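Local coordinates for 4-hydroxythreonine-4-phosphate dehydrogenase (Legionella pneumophila subsp. pneumophila, PDB 6XMY), which binds NAD and a zinc ion and probably catalyses the NAD(P)-dependent oxidation of 4-(phosphooxy)-L-threonine on the route to pyridoxine 5'-phosphate, at residues E149-M154 and L288-I293; S158-A163 and P273-A278; I178-I183 and I225-P230; I205-L210 and I240-P245. One frame throughout, in Å; residues are numbered along the deposited sequence.

Contact 1: E149-M154 and L288-I293; sequences ETVVMM and LGLPII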
loop_
_atom_site.group_PDB
_atom_site.type_symbol
_atom_site.label_atom_id
_atom_site.label_comp_id
_atom_site.label_asym_id
_atom_site.label_seq_id
_atom_site.Cartn_x
_atom_site.Cartn_y
_atom_site.Cartn_z
ATOM N N GLU A 149 -8.666 10.939 -10.138
ATOM C CA GLU A 149 -7.804 10.886 -11.316
ATOM C C GLU A 149 -6.373 10.505 -10.952
ATOM O O GLU A 149 -5.761 9.657 -11.615
ATOM C CB GLU A 149 -7.827 12.219 -12.061
ATOM C CG GLU A 149 -6.761 12.313 -13.143
ATOM C CD GLU A 149 -6.923 13.532 -14.021
ATOM O OE1 GLU A 149 -7.467 13.386 -15.135
ATOM O OE2 GLU A 149 -6.518 14.635 -13.595
ATOM N N THR A 150 -5.816 11.117 -9.907
ATOM C CA THR A 150 -4.422 10.898 -9.532
ATOM C C THR A 150 -4.350 10.404 -8.096
ATOM O O THR A 150 -4.694 11.136 -7.161
ATOM C CB THR A 150 -3.592 12.171 -9.690
ATOM O OG1 THR A 150 -3.756 12.691 -11.014
ATOM C CG2 THR A 150 -2.110 11.866 -9.441
ATOM N N VAL A 151 -3.905 9.164 -7.924
ATOM C CA VAL A 151 -3.477 8.664 -6.632
ATOM C C VAL A 151 -1.992 8.353 -6.742
ATOM O O VAL A 151 -1.432 8.249 -7.836
ATOM C CB VAL A 151 -4.264 7.418 -6.195
ATOM C CG1 VAL A 151 -5.752 7.723 -6.130
ATOM C CG2 VAL A 151 -3.975 6.277 -7.143
ATOM N N VAL A 152 -1.345 8.225 -5.592
ATOM C CA VAL A 152 0.096 8.016 -5.555
ATOM C C VAL A 152 0.393 6.852 -4.625
ATOM O O VAL A 152 -0.071 6.828 -3.478
ATOM C CB VAL A 152 0.856 9.271 -5.087
ATOM C CG1 VAL A 152 2.359 8.971 -5.029
ATOM C CG2 VAL A 152 0.564 10.456 -5.994
ATOM N N MET A 153 1.160 5.893 -5.120
ATOM C CA MET A 153 1.692 4.820 -4.291
ATOM C C MET A 153 2.991 5.299 -3.659
ATOM O O MET A 153 3.930 5.692 -4.365
ATOM C CB MET A 153 1.966 3.570 -5.121
ATOM C CG MET A 153 2.758 2.508 -4.361
ATOM S SD MET A 153 3.239 1.078 -5.352
ATOM C CE MET A 153 1.637 0.532 -5.942
ATOM N N MET A 154 3.046 5.272 -2.335
ATOM C CA MET A 154 4.245 5.673 -1.614
ATOM C C MET A 154 4.586 4.585 -0.616
ATOM O O MET A 154 3.748 4.212 0.207
ATOM C CB MET A 154 4.067 7.019 -0.901
ATOM C CG MET A 154 5.335 7.486 -0.205
ATOM S SD MET A 154 5.144 9.058 0.645
ATOM C CE MET A 154 4.234 8.564 2.101
ATOM N N LEU A 288 -1.885 7.616 -1.492
ATOM C CA LEU A 288 -2.191 9.024 -1.283
ATOM C C LEU A 288 -3.219 9.487 -2.303
ATOM O O LEU A 288 -3.136 9.137 -3.484
ATOM C CB LEU A 288 -0.924 9.862 -1.456
ATOM C CG LEU A 288 0.301 9.338 -0.720
ATOM C CD1 LEU A 288 1.490 10.239 -1.019
ATOM C CD2 LEU A 288 0.052 9.207 0.785
ATOM N N GLY A 289 -4.179 10.299 -1.847
ATOM C CA GLY A 289 -5.135 10.931 -2.737
ATOM C C GLY A 289 -6.544 10.371 -2.708
ATOM O O GLY A 289 -7.402 10.881 -3.440
ATOM N N LEU A 290 -6.814 9.342 -1.914
ATOM C CA LEU A 290 -8.175 8.842 -1.782
ATOM C C LEU A 290 -8.904 9.604 -0.689
ATOM O O LEU A 290 -8.272 10.226 0.170
ATOM C CB LEU A 290 -8.138 7.370 -1.383
ATOM C CG LEU A 290 -7.408 6.390 -2.297
ATOM C CD1 LEU A 290 -7.373 5.043 -1.619
ATOM C CD2 LEU A 290 -8.082 6.307 -3.665
ATOM N N PRO A 291 -10.240 9.551 -0.663
ATOM C CA PRO A 291 -10.982 10.145 0.457
ATOM C C PRO A 291 -10.971 9.289 1.713
ATOM O O PRO A 291 -11.562 9.689 2.724
ATOM C CB PRO A 291 -12.406 10.287 -0.103
ATOM C CG PRO A 291 -12.513 9.259 -1.127
ATOM C CD PRO A 291 -11.138 9.081 -1.731
ATOM N N ILE A 292 -10.332 8.124 1.666
ATOM C CA ILE A 292 -10.122 7.281 2.832
ATOM C C ILE A 292 -8.624 7.091 3.028
ATOM O O ILE A 292 -7.815 7.324 2.125
ATOM C CB ILE A 292 -10.811 5.904 2.705
ATOM C CG1 ILE A 292 -10.212 5.111 1.530
ATOM C CG2 ILE A 292 -12.333 6.064 2.571
ATOM C CD1 ILE A 292 -10.483 3.607 1.575
ATOM N N ILE A 293 -8.267 6.652 4.233
ATOM C CA ILE A 293 -6.914 6.202 4.531
ATOM C C ILE A 293 -6.814 4.747 4.104
ATOM O O ILE A 293 -7.667 3.926 4.463
ATOM C CB ILE A 293 -6.631 6.328 6.034
ATOM C CG1 ILE A 293 -6.719 7.784 6.489
ATOM C CG2 ILE A 293 -5.301 5.683 6.376
ATOM C CD1 ILE A 293 -6.962 7.918 7.969
#
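Leu-288 enters the contact as the antiparallel, hydrogen-bonded partner of Val-152, and the two residues bond to each other twice. Leu-288 N gives its hydrogen to Val-152 O over 2.8 Å, and at 177° the bond is almost perfectly straight. The return bond, from Val-152 N to Leu-288 O at 2.9 Å, is more bent (153°), and each donor lies in the plane of the carbonyl it reaches. Leu-288 O has a further neighbour in Val-151 CA, 3.2 Å away in a CA-H...O contact.

The isobutyl group of Leu-288 then slants across toward Met-154: with chi1 at -47°, CG stays on the side of its own backbone N, and Leu-288 CD1 lies 4.1 Å from Met-154 CB, with Met-154 SD almost as near. Gly-289 follows with a positive phi, a backbone turn by which the chain leaves the paired course beside Val-151. At Leu-290 the side chain swings back, and its CD2 meets Val-151 CG1 at 3.7 Å, the two groups crossing obliquely.

Helix 138-145 covers this last pair through Thr-139, Ala-143 and Phe-142; Thr-139 is a predicted substrate-binding residue, as is Arg-294 just beyond the loop. Helix 180-197 packs on Val-152 and Leu-288 through Gln-189 and Ser-193, while strand 152-156 runs between strands 284-288 and 161-164.

Contact 2: S158-A163 and P273-A278; sequences SQMKVA and PVLKYA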
loop_
_atom_site.group_PDB
_atom_site.type_symbol
_atom_site.label_atom_id
_atom_site.label_comp_id
_atom_site.label_asym_id
_atom_site.label_seq_id
_atom_site.Cartn_x
_atom_site.Cartn_y
_atom_site.Cartn_z
ATOM N N SER A 158 11.398 4.043 8.133
ATOM C CA SER A 158 12.187 5.050 8.837
ATOM C C SER A 158 13.335 5.579 7.980
ATOM O O SER A 158 13.749 6.732 8.146
ATOM C CB SER A 158 12.709 4.500 10.163
ATOM O OG SER A 158 13.735 3.557 9.939
ATOM N N GLN A 159 13.851 4.765 7.050
ATOM C CA GLN A 159 14.996 5.188 6.247
ATOM C C GLN A 159 14.589 6.182 5.169
ATOM O O GLN A 159 15.348 7.110 4.853
ATOM C CB GLN A 159 15.672 3.975 5.602
ATOM C CG GLN A 159 16.382 3.032 6.564
ATOM C CD GLN A 159 15.469 1.963 7.152
ATOM O OE1 GLN A 159 14.248 2.005 6.985
ATOM N NE2 GLN A 159 16.065 0.996 7.843
ATOM N N MET A 160 13.407 6.005 4.586
ATOM C CA MET A 160 13.068 6.789 3.407
ATOM C C MET A 160 11.599 6.609 3.066
ATOM O O MET A 160 10.943 5.654 3.495
ATOM C CB MET A 160 13.925 6.372 2.204
ATOM C CG MET A 160 13.711 4.919 1.792
ATOM S SD MET A 160 14.770 4.377 0.442
ATOM C CE MET A 160 16.380 4.380 1.251
ATOM N N LYS A 161 11.100 7.542 2.273
ATOM C CA LYS A 161 9.814 7.426 1.610
ATOM C C LYS A 161 10.080 7.467 0.114
ATOM O O LYS A 161 10.872 8.290 -0.354
ATOM C CB LYS A 161 8.900 8.596 1.998
ATOM C CG LYS A 161 8.489 8.615 3.468
ATOM C CD LYS A 161 7.586 9.801 3.741
ATOM C CE LYS A 161 7.052 9.798 5.169
ATOM N NZ LYS A 161 8.141 9.870 6.191
ATOM N N VAL A 162 9.438 6.571 -0.635
ATOM C CA VAL A 162 9.590 6.510 -2.087
ATOM C C VAL A 162 8.204 6.501 -2.710
ATOM O O VAL A 162 7.436 5.552 -2.510
ATOM C CB VAL A 162 10.397 5.290 -2.550
ATOM C CG1 VAL A 162 10.421 5.244 -4.072
ATOM C CG2 VAL A 162 11.816 5.348 -1.996
ATOM N N ALA A 163 7.883 7.552 -3.456
ATOM C CA ALA A 163 6.652 7.626 -4.225
ATOM C C ALA A 163 6.966 7.327 -5.681
ATOM O O ALA A 163 8.047 7.655 -6.177
ATOM C CB ALA A 163 6.036 9.022 -4.117
ATOM N N PRO A 273 13.236 -1.573 -5.134
ATOM C CA PRO A 273 14.309 -2.467 -4.657
ATOM C C PRO A 273 15.136 -1.877 -3.522
ATOM O O PRO A 273 15.401 -2.570 -2.532
ATOM C CB PRO A 273 15.129 -2.733 -5.927
ATOM C CG PRO A 273 14.132 -2.617 -7.031
ATOM C CD PRO A 273 13.244 -1.471 -6.609
ATOM N N VAL A 274 15.569 -0.618 -3.634
ATOM C CA VAL A 274 16.353 -0.015 -2.555
ATOM C C VAL A 274 15.523 0.081 -1.283
ATOM O O VAL A 274 15.997 -0.231 -0.185
ATOM C CB VAL A 274 16.909 1.363 -2.969
ATOM C CG1 VAL A 274 17.343 2.156 -1.730
ATOM C CG2 VAL A 274 18.083 1.221 -3.927
ATOM N N LEU A 275 14.274 0.538 -1.404
ATOM C CA LEU A 275 13.455 0.714 -0.210
ATOM C C LEU A 275 13.246 -0.611 0.510
ATOM O O LEU A 275 13.397 -0.693 1.735
ATOM C CB LEU A 275 12.123 1.385 -0.554
ATOM C CG LEU A 275 11.235 1.696 0.663
ATOM C CD1 LEU A 275 10.509 3.015 0.500
ATOM C CD2 LEU A 275 10.248 0.553 0.952
ATOM N N LYS A 276 12.933 -1.674 -0.240
ATOM C CA LYS A 276 12.708 -2.960 0.404
ATOM C C LYS A 276 14.002 -3.560 0.926
ATOM O O LYS A 276 13.995 -4.238 1.958
ATOM C CB LYS A 276 11.973 -3.913 -0.537
ATOM C CG LYS A 276 10.543 -3.454 -0.832
ATOM C CD LYS A 276 9.739 -4.507 -1.571
ATOM C CE LYS A 276 8.398 -3.968 -1.994
ATOM N NZ LYS A 276 7.544 -5.063 -2.551
ATOM N N TYR A 277 15.123 -3.302 0.249
ATOM C CA TYR A 277 16.399 -3.761 0.780
ATOM C C TYR A 277 16.665 -3.130 2.141
ATOM O O TYR A 277 17.124 -3.802 3.075
ATOM C CB TYR A 277 17.513 -3.417 -0.207
ATOM C CG TYR A 277 18.862 -3.959 0.189
ATOM C CD1 TYR A 277 19.209 -5.280 -0.087
ATOM C CD2 TYR A 277 19.787 -3.160 0.850
ATOM C CE1 TYR A 277 20.446 -5.784 0.272
ATOM C CE2 TYR A 277 21.027 -3.651 1.202
ATOM C CZ TYR A 277 21.349 -4.967 0.920
ATOM O OH TYR A 277 22.584 -5.467 1.274
ATOM N N ALA A 278 16.356 -1.840 2.278
ATOM C CA ALA A 278 16.589 -1.134 3.532
ATOM C C ALA A 278 15.564 -1.489 4.606
ATOM O O ALA A 278 15.917 -1.564 5.789
ATOM C CB ALA A 278 16.580 0.374 3.290
#
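Met-160 reaches from just before strand 161-164 onto helix 268-279, where it meets Leu-275 and Val-274. Its CB already points at the helix, and CG stands between the backbone N and the carbonyl carbon (chi1 62°). From there CG comes within 3.9 Å of Leu-275 CD1. The sulfur lies over the helix backbone, with SD 3.9 Å from Leu-275 CA and almost as near to Val-274 CG1. A bend at chi3 (69°) then turns the terminal methyl toward Val-274, whose side chain Met-160 crosses at about a right angle, leaving CE 3.8 Å from Val-274 CG1 in the one of two deposited Val-274 conformers described here. CE also comes, more loosely, within 4.5 Å of Ala-278 CB.

Leu-275 answers from the helix side, running past Met-160 in the opposite direction. Its CD1 also abuts Val-162, at 3.7 Å from CG2, so one methyl bridges two alternate residues of the first segment. At the solvent edge Gln-159 NE2 stands 3.3 Å from Ala-278 O, but the angle is too poor for a hydrogen bond; apolar packing carries the contact.

Leu-155 of strand 152-156 and Phe-252 continue the packing around Leu-275 and Val-162 respectively. Helix 268-279, which starts with the zinc ligand His-268, thus lies against strands 152-156 and 161-164; its Lys-276, a predicted substrate-binding residue, bonds to Asp-298 O.

Contact 3: I178-I183 and I225-P230; sequences ISSLLI and IEIITP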
loop_
_atom_site.group_PDB
_atom_site.type_symbol
_atom_site.label_atom_id
_atom_site.label_comp_id
_atom_site.label_asym_id
_atom_site.label_seq_id
_atom_site.Cartn_x
_atom_site.Cartn_y
_atom_site.Cartn_z
ATOM N N ILE A 178 4.833 8.525 -18.943
ATOM C CA ILE A 178 5.304 9.657 -18.148
ATOM C C ILE A 178 5.189 10.933 -18.968
ATOM O O ILE A 178 5.915 11.131 -19.947
ATOM C CB ILE A 178 6.734 9.442 -17.641
ATOM C CG1 ILE A 178 6.771 8.237 -16.695
ATOM C CG2 ILE A 178 7.250 10.718 -16.963
ATOM C CD1 ILE A 178 8.157 7.742 -16.411
ATOM N N SER A 179 4.282 11.806 -18.554
ATOM C CA SER A 179 4.126 13.131 -19.128
ATOM C C SER A 179 4.466 14.159 -18.058
ATOM O O SER A 179 4.509 13.847 -16.863
ATOM C CB SER A 179 2.685 13.354 -19.587
ATOM O OG SER A 179 1.800 13.301 -18.485
ATOM N N SER A 180 4.703 15.399 -18.494
ATOM C CA SER A 180 4.938 16.466 -17.526
ATOM C C SER A 180 3.737 16.630 -16.594
ATOM O O SER A 180 3.904 16.788 -15.378
ATOM C CB SER A 180 5.252 17.777 -18.246
ATOM O OG SER A 180 6.471 17.686 -18.974
ATOM N N LEU A 181 2.519 16.569 -17.145
ATOM C CA LEU A 181 1.318 16.717 -16.328
ATOM C C LEU A 181 1.214 15.623 -15.275
ATOM O O LEU A 181 0.826 15.890 -14.135
ATOM C CB LEU A 181 0.077 16.719 -17.219
ATOM C CG LEU A 181 -0.297 18.060 -17.844
ATOM C CD1 LEU A 181 -1.635 17.955 -18.561
ATOM C CD2 LEU A 181 -0.356 19.133 -16.766
ATOM N N LEU A 182 1.558 14.384 -15.632
ATOM C CA LEU A 182 1.483 13.306 -14.652
ATOM C C LEU A 182 2.457 13.541 -13.506
ATOM O O LEU A 182 2.103 13.379 -12.335
ATOM C CB LEU A 182 1.745 11.949 -15.308
ATOM C CG LEU A 182 1.789 10.769 -14.321
ATOM C CD1 LEU A 182 0.430 10.530 -13.674
ATOM C CD2 LEU A 182 2.275 9.515 -15.019
ATOM N N ILE A 183 3.694 13.935 -13.831
ATOM C CA ILE A 183 4.689 14.210 -12.794
ATOM C C ILE A 183 4.197 15.314 -11.871
ATOM O O ILE A 183 4.297 15.214 -10.640
ATOM C CB ILE A 183 6.038 14.574 -13.436
ATOM C CG1 ILE A 183 6.615 13.370 -14.186
ATOM C CG2 ILE A 183 7.014 15.061 -12.378
ATOM C CD1 ILE A 183 7.822 13.729 -15.013
ATOM N N ILE A 225 15.115 16.210 -20.475
ATOM C CA ILE A 225 15.079 17.544 -21.062
ATOM C C ILE A 225 13.665 17.911 -21.491
ATOM O O ILE A 225 13.200 19.034 -21.252
ATOM C CB ILE A 225 16.086 17.626 -22.226
ATOM C CG1 ILE A 225 17.515 17.548 -21.683
ATOM C CG2 ILE A 225 15.883 18.897 -23.038
ATOM C CD1 ILE A 225 18.583 17.378 -22.749
ATOM N N GLU A 226 12.952 16.977 -22.117
ATOM C CA GLU A 226 11.660 17.293 -22.715
ATOM C C GLU A 226 10.483 17.185 -21.751
ATOM O O GLU A 226 9.464 17.852 -21.970
ATOM C CB GLU A 226 11.389 16.364 -23.905
ATOM C CG GLU A 226 12.418 16.439 -25.035
ATOM C CD GLU A 226 12.375 17.753 -25.789
ATOM O OE1 GLU A 226 11.389 18.511 -25.634
ATOM O OE2 GLU A 226 13.330 18.028 -26.543
ATOM N N ILE A 227 10.594 16.382 -20.689
ATOM C CA ILE A 227 9.443 16.022 -19.856
ATOM C C ILE A 227 9.691 16.333 -18.384
ATOM O O ILE A 227 8.901 17.031 -17.737
ATOM C CB ILE A 227 9.089 14.529 -20.023
ATOM C CG1 ILE A 227 8.710 14.212 -21.470
ATOM C CG2 ILE A 227 7.981 14.129 -19.056
ATOM C CD1 ILE A 227 7.362 14.743 -21.877
ATOM N N ILE A 228 10.778 15.792 -17.832
ATOM C CA ILE A 228 10.951 15.827 -16.378
ATOM C C ILE A 228 11.366 17.210 -15.893
ATOM O O ILE A 228 10.730 17.784 -15.004
ATOM C CB ILE A 228 11.898 14.722 -15.888
ATOM C CG1 ILE A 228 11.344 13.353 -16.290
ATOM C CG2 ILE A 228 12.068 14.831 -14.373
ATOM C CD1 ILE A 228 12.287 12.192 -16.007
ATOM N N THR A 229 12.438 17.766 -16.449
ATOM C CA THR A 229 12.852 19.101 -16.034
ATOM C C THR A 229 11.762 20.144 -16.221
ATOM O O THR A 229 11.561 20.947 -15.297
ATOM C CB THR A 229 14.189 19.481 -16.686
ATOM O OG1 THR A 229 15.231 18.718 -16.069
ATOM C CG2 THR A 229 14.469 20.978 -16.528
ATOM N N PRO A 230 11.028 20.190 -17.342
ATOM C CA PRO A 230 9.898 21.130 -17.415
ATOM C C PRO A 230 8.884 20.937 -16.301
ATOM O O PRO A 230 8.417 21.924 -15.717
ATOM C CB PRO A 230 9.314 20.864 -18.810
ATOM C CG PRO A 230 10.493 20.403 -19.612
ATOM C CD PRO A 230 11.287 19.552 -18.650
HETATM O O HOH W 1 6.989 19.417 -20.947
HETATM O O HOH W 2 5.992 17.852 -22.207
#
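The peptide carbonyl of Ile-227 takes the hydroxyl of Ser-180 in its own plane: OG donates to Ile-227 O over 2.8 Å, and the C=O...OG angle of 117° places the donor on a lone pair. A second flat group, the peptide joining Ser-179 to Ser-180, is approached from above instead. Ile-227 CG2 sits over its face, 3.6 Å from Ser-180 N and about as far from Ser-179 C. Because CG2 is anti to the backbone N of Ile-227, it leans over this peptide and also meets Ile-178 CG2 at 4.1 Å. Ile-227 was deposited in two conformers, and this packing describes one of them.

While donating to Ile-227 O, Ser-180 OG accepts from a water that bridges to Glu-226 O, its position probably split between two sites, the nearer 2.7 Å from OG. Pro-230, four residues after Glu-226, cannot serve that carbonyl, since a proline N carries no hydrogen; helix 223-237 is kinked here and has a wide pi-type turn at 225-228. Across the contact, helix 180-197 begins with Ser-179 as N-cap, its OG accepting from Leu-182 N at 3.1 Å. One turn in, Ile-183 CD1 packs at 3.8 Å on Ile-228 CG1, the two side chains meeting at about a right angle.

The contact therefore sets the N-terminal end of helix 180-197 against the kinked part of helix 223-237. Ala-231 extends the packing at Ser-180 and Ile-183, Ile-228 and Thr-229 lean on Pro-245 of strand 241-246, and Ile-178 reaches Thr-166, Leu-210 and Met-266.

Contact 4: I205-L210 and I240-P245; sequences INVAGL and IDVLGP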
loop_
_atom_site.group_PDB
_atom_site.type_symbol
_atom_site.label_atom_id
_atom_site.label_comp_id
_atom_site.label_asym_id
_atom_site.label_seq_id
_atom_site.Cartn_x
_atom_site.Cartn_y
_atom_site.Cartn_z
ATOM N N ILE A 205 11.655 17.290 -1.808
ATOM C CA ILE A 205 11.376 16.094 -2.598
ATOM C C ILE A 205 12.470 15.924 -3.650
ATOM O O ILE A 205 12.677 16.812 -4.482
ATOM C CB ILE A 205 9.977 16.175 -3.236
ATOM C CG1 ILE A 205 8.893 16.256 -2.145
ATOM C CG2 ILE A 205 9.744 15.008 -4.173
ATOM C CD1 ILE A 205 7.523 16.619 -2.681
ATOM N N ASN A 206 13.153 14.777 -3.626
ATOM C CA ASN A 206 14.221 14.487 -4.582
ATOM C C ASN A 206 13.687 13.537 -5.647
ATOM O O ASN A 206 13.074 12.519 -5.315
ATOM C CB ASN A 206 15.420 13.857 -3.869
ATOM C CG ASN A 206 16.213 14.865 -3.064
ATOM O OD1 ASN A 206 15.796 16.011 -2.918
ATOM N ND2 ASN A 206 17.347 14.446 -2.528
ATOM N N VAL A 207 13.896 13.882 -6.920
ATOM C CA VAL A 207 13.219 13.235 -8.043
ATOM C C VAL A 207 14.240 12.572 -8.961
ATOM O O VAL A 207 15.160 13.233 -9.457
ATOM C CB VAL A 207 12.356 14.240 -8.830
ATOM C CG1 VAL A 207 11.588 13.526 -9.928
ATOM C CG2 VAL A 207 11.416 14.989 -7.897
ATOM N N ALA A 208 14.039 11.287 -9.234
ATOM C CA ALA A 208 14.915 10.563 -10.149
ATOM C C ALA A 208 14.630 10.951 -11.595
ATOM O O ALA A 208 13.504 11.300 -11.963
ATOM C CB ALA A 208 14.693 9.053 -10.012
ATOM N N GLY A 209 15.666 10.874 -12.426
ATOM C CA GLY A 209 15.446 10.848 -13.851
ATOM C C GLY A 209 14.820 9.529 -14.284
ATOM O O GLY A 209 14.649 8.592 -13.499
ATOM N N LEU A 210 14.452 9.470 -15.566
ATOM C CA LEU A 210 13.933 8.235 -16.151
ATOM C C LEU A 210 15.052 7.312 -16.609
ATOM O O LEU A 210 14.954 6.085 -16.462
ATOM C CB LEU A 210 13.026 8.565 -17.333
ATOM C CG LEU A 210 12.520 7.358 -18.118
ATOM C CD1 LEU A 210 11.585 6.531 -17.245
ATOM C CD2 LEU A 210 11.836 7.810 -19.383
ATOM N N ILE A 240 6.791 24.150 -4.735
ATOM C CA ILE A 240 7.055 22.798 -4.261
ATOM C C ILE A 240 8.542 22.522 -4.444
ATOM O O ILE A 240 9.072 22.629 -5.556
ATOM C CB ILE A 240 6.167 21.781 -4.989
ATOM C CG1 ILE A 240 4.691 22.040 -4.645
ATOM C CG2 ILE A 240 6.555 20.363 -4.602
ATOM C CD1 ILE A 240 3.707 21.251 -5.493
ATOM N N ASP A 241 9.222 22.205 -3.341
ATOM C CA ASP A 241 10.686 22.199 -3.277
ATOM C C ASP A 241 11.226 20.862 -3.786
ATOM O O ASP A 241 11.587 19.968 -3.020
ATOM C CB ASP A 241 11.123 22.489 -1.846
ATOM C CG ASP A 241 12.586 22.850 -1.727
ATOM O OD1 ASP A 241 13.295 22.907 -2.751
ATOM O OD2 ASP A 241 13.022 23.087 -0.582
ATOM N N VAL A 242 11.298 20.740 -5.118
ATOM C CA VAL A 242 11.827 19.553 -5.785
ATOM C C VAL A 242 13.275 19.780 -6.199
ATOM O O VAL A 242 13.694 20.892 -6.541
ATOM C CB VAL A 242 10.984 19.138 -7.013
ATOM C CG1 VAL A 242 9.658 18.494 -6.578
ATOM C CG2 VAL A 242 10.756 20.334 -7.940
ATOM N N LEU A 243 14.038 18.692 -6.205
ATOM C CA LEU A 243 15.397 18.664 -6.720
ATOM C C LEU A 243 15.497 17.494 -7.683
ATOM O O LEU A 243 15.139 16.368 -7.330
ATOM C CB LEU A 243 16.398 18.459 -5.576
ATOM C CG LEU A 243 17.820 18.112 -6.016
ATOM C CD1 LEU A 243 18.479 19.292 -6.712
ATOM C CD2 LEU A 243 18.665 17.624 -4.846
ATOM N N GLY A 244 16.005 17.747 -8.881
ATOM C CA GLY A 244 16.170 16.686 -9.845
ATOM C C GLY A 244 16.232 17.234 -11.253
ATOM O O GLY A 244 16.178 18.444 -11.468
ATOM N N PRO A 245 16.330 16.350 -12.254
ATOM C CA PRO A 245 16.354 14.890 -12.095
ATOM C C PRO A 245 17.709 14.371 -11.613
ATOM O O PRO A 245 18.754 14.851 -12.054
ATOM C CB PRO A 245 16.087 14.388 -13.514
ATOM C CG PRO A 245 16.663 15.473 -14.387
ATOM C CD PRO A 245 16.319 16.755 -13.670
#
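Ile-205 pairs with Val-242 and Asn-206 with Leu-243 in two parallel strands, joined by three backbone bonds. Ile-205 N donates to Asp-241 O at 2.9 Å, and Leu-243 N returns a bond to Ile-205 O. The third runs from Val-207 N to Leu-243 O at 2.8 Å. The last two donors approach nearly along the C=O axis, whereas the first is tilted 19° from the carbonyl plane. Ile-205 O also receives Val-242 CA in a CA-H...O contact at 3.2 Å.

Side chains part to the two faces. On one, Val-242 CG1 lies 4.1 Å from Ile-205 CB and equally near Val-207 CG2. On the other, Asn-206 and Leu-243 run side by side in the same direction, with Asn-206 OD1 3.7 Å from Leu-243 CB.

The strand axes approach to 4.6 Å and diverge by 23°, and helix 223-237 connects them along the chain: a beta-alpha-beta unit whose second strand, 241-246, is outermost within this chain. The regular pattern changes at Gly-244 and Pro-245, which are joined by a cis peptide bond. Proline has no N-H to offer Val-207 O, and Pro-245 CA meets that oxygen at 3.3 Å, while Leu-246 makes backbone bonds with both Val-207 and Gly-209. Pro-245 CB rests on Gly-209 CA, 3.6 Å away.

Further out, strand 262-265 flanks the opposite edge of strand 204-208, bonding to Asn-206 and Ala-208 through Ala-262 and Val-264. Gln-270 NE2 holds Gly-209 O, and Ile-187 of helix 180-197 covers Val-207 and Val-242.

Along the chain, contact 1 spans the longest interval, contact 2 falls within it, and contacts 3 and 4 fall within contact 2, where their segments alternate. Contacts 1 and 2, centres 19 Å apart, share the neighbouring strands 152-156 and 161-164, where Val-152 CG1 packs on Ala-163 CB at 3.8 Å. Contacts 3 and 4, 11 Å apart between centres, touch where helix 223-237 meets the turn after strand 204-208 (Ile-228 CD1 to Gly-209 CA, 4.1 Å). Helix 180-197 begins in contact 3 and packs against strands of the other three. Contact 1 adjoins, and contact 2 includes, predicted substrate-binding residues, so this pair lies near the active site; contacts 3 and 4 lie toward the outer end.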